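PDB 2DSA: glutathione S-transferase from Burkholderia xenovorans, which probably conjugates glutathione to electrophilic substrates and reductively dechlorinates metabolites of polychlorinated biphenyls. Local coordinates for residues Pro84-Ser88 against Phe89-His93. Residues are numbered along the deposited sequence; the frame is centred on the assembly and turned at random.
Sequences PANGS and FERYH
Arg91 leaves the helix with CG trans to its own N (chi1 -177°) and then bends at chi2, a course that carries its guanidinium back against the loop at Pro84 and Asn86. There Arg91 NH1 donates to Pro84 O at 2.8 Å. The bond is nearly straight (160° at the hydrogen), and the carbonyl oxygen lies in the guanidinium plane, at its edge. Asn86 runs alongside, its amide plane tilted against the guanidinium plane, and sets OD1 over the centre of one guanidinium face, 3.2 Å from Arg91 CZ. Because OD1 stands above the plane, the N-H bonds of Arg91 do not point at it, and the contact is electrostatic rather than a hydrogen bond. Asp75 of the same chain holds both groups as well, through a salt bridge to Arg91 NH1 and a hydrogen bond from Asn86 ND2, while Gln71 accepts from Arg91 NE.

Ser88 is the N-cap. Its chi1 of 71° holds OG between backbone N and carbonyl carbon, where Ser88 OG donates to Ala85 O at 2.6 Å and accepts a weak bond from Arg91 N at 3.4 Å. Ala85 O also receives Ser88 N, closing a type II turn whose third residue is Gly87, at a positive phi. The Pro84 ring packs on the first helical turn at Glu90, with Pro84 CG 3.8 Å from Glu90 CB. Four residues after Ser88, Tyr92 brings CD1 to 3.2 Å from Ser88 O, and its OH bonds to Asp75 of the second subunit. Capped by serine after a beta turn, this is a helix N-terminus at the dimer interface, where the loop following helix 66-76 leads into the first long helix of the all-helical C-terminal domain of the glutathione transferase fold.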
loop_
_atom_site.group_PDB
_atom_site.type_symbol
_atom_site.label_atom_id
_atom_site.label_comp_id
_atom_site.label_asym_id
_atom_site.label_seq_id
_atom_site.Cartn_x
_atom_site.Cartn_y
_atom_site.Cartn_z
ATOM N N PRO A 84 -10.310 -12.921 4.203
ATOM C CA PRO A 84 -11.664 -13.157 3.679
ATOM C C PRO A 84 -11.624 -13.487 2.189
ATOM O O PRO A 84 -10.670 -13.102 1.476
ATOM C CB PRO A 84 -12.371 -11.806 3.888
ATOM C CG PRO A 84 -11.571 -11.110 4.956
ATOM C CD PRO A 84 -10.155 -11.555 4.745
ATOM N N ALA A 85 -12.662 -14.186 1.731
ATOM C CA ALA A 85 -12.798 -14.597 0.336
ATOM C C ALA A 85 -12.826 -13.421 -0.628
ATOM O O ALA A 85 -13.523 -12.410 -0.410
ATOM C CB ALA A 85 -14.042 -15.466 0.150
ATOM N N ASN A 86 -12.053 -13.553 -1.694
ATOM C CA ASN A 86 -12.050 -12.571 -2.755
ATOM C C ASN A 86 -13.454 -12.226 -3.218
ATOM O O ASN A 86 -14.309 -13.112 -3.363
ATOM C CB ASN A 86 -11.256 -13.110 -3.936
ATOM C CG ASN A 86 -9.784 -13.051 -3.697
ATOM O OD1 ASN A 86 -9.244 -11.972 -3.456
ATOM N ND2 ASN A 86 -9.112 -14.211 -3.750
ATOM N N GLY A 87 -13.690 -10.940 -3.450
ATOM C CA GLY A 87 -15.011 -10.492 -3.862
ATOM C C GLY A 87 -15.963 -10.170 -2.724
ATOM O O GLY A 87 -16.951 -9.487 -2.941
ATOM N N SER A 88 -15.700 -10.673 -1.518
ATOM C CA SER A 88 -16.500 -10.298 -0.355
ATOM C C SER A 88 -16.085 -8.897 0.097
ATOM O O SER A 88 -14.958 -8.476 -0.149
ATOM C CB SER A 88 -16.334 -11.316 0.782
ATOM O OG SER A 88 -15.047 -11.238 1.387
ATOM N N PHE A 89 -17.001 -8.173 0.744
ATOM C CA PHE A 89 -16.685 -6.838 1.257
ATOM C C PHE A 89 -15.488 -6.871 2.212
ATOM O O PHE A 89 -14.609 -6.018 2.123
ATOM C CB PHE A 89 -17.881 -6.165 1.954
ATOM C CG PHE A 89 -17.551 -4.801 2.486
ATOM C CD1 PHE A 89 -17.599 -3.686 1.657
ATOM C CD2 PHE A 89 -17.123 -4.633 3.805
ATOM C CE1 PHE A 89 -17.255 -2.408 2.138
ATOM C CE2 PHE A 89 -16.775 -3.358 4.299
ATOM C CZ PHE A 89 -16.844 -2.249 3.461
ATOM N N GLU A 90 -15.461 -7.853 3.108
ATOM C CA GLU A 90 -14.397 -7.959 4.107
ATOM C C GLU A 90 -12.996 -8.170 3.499
ATOM O O GLU A 90 -11.996 -7.804 4.111
ATOM C CB GLU A 90 -14.724 -9.021 5.161
ATOM C CG GLU A 90 -15.776 -8.558 6.199
ATOM C CD GLU A 90 -15.328 -7.328 7.017
ATOM O OE1 GLU A 90 -15.964 -6.261 6.889
ATOM O OE2 GLU A 90 -14.346 -7.428 7.792
ATOM N N ARG A 91 -12.929 -8.727 2.289
ATOM C CA ARG A 91 -11.636 -8.812 1.579
ATOM C C ARG A 91 -11.110 -7.418 1.158
ATOM O O ARG A 91 -9.912 -7.153 1.264
ATOM C CB ARG A 91 -11.721 -9.790 0.395
ATOM C CG ARG A 91 -10.405 -10.010 -0.379
ATOM C CD ARG A 91 -9.194 -10.338 0.508
ATOM N NE ARG A 91 -8.029 -10.680 -0.305
ATOM C CZ ARG A 91 -7.708 -11.918 -0.674
ATOM N NH1 ARG A 91 -8.464 -12.943 -0.299
ATOM N NH2 ARG A 91 -6.644 -12.130 -1.433
ATOM N N TYR A 92 -11.998 -6.533 0.699
ATOM C CA TYR A 92 -11.616 -5.114 0.436
ATOM C C TYR A 92 -11.185 -4.402 1.708
ATOM O O TYR A 92 -10.222 -3.636 1.724
ATOM C CB TYR A 92 -12.714 -4.336 -0.304
ATOM C CG TYR A 92 -13.136 -5.029 -1.580
ATOM C CD1 TYR A 92 -14.327 -5.751 -1.636
ATOM C CD2 TYR A 92 -12.322 -5.012 -2.711
ATOM C CE1 TYR A 92 -14.706 -6.421 -2.788
ATOM C CE2 TYR A 92 -12.696 -5.675 -3.873
ATOM C CZ TYR A 92 -13.890 -6.381 -3.899
ATOM O OH TYR A 92 -14.272 -7.043 -5.037
ATOM N N HIS A 93 -11.898 -4.699 2.782
ATOM C CA HIS A 93 -11.554 -4.230 4.107
ATOM C C HIS A 93 -10.149 -4.716 4.569
ATOM O O HIS A 93 -9.400 -3.960 5.191
ATOM C CB HIS A 93 -12.670 -4.635 5.080
ATOM C CG HIS A 93 -12.641 -3.905 6.388
ATOM N ND1 HIS A 93 -13.298 -4.369 7.512
ATOM C CD2 HIS A 93 -12.032 -2.753 6.757
ATOM C CE1 HIS A 93 -13.093 -3.534 8.514
ATOM N NE2 HIS A 93 -12.326 -2.546 8.083
#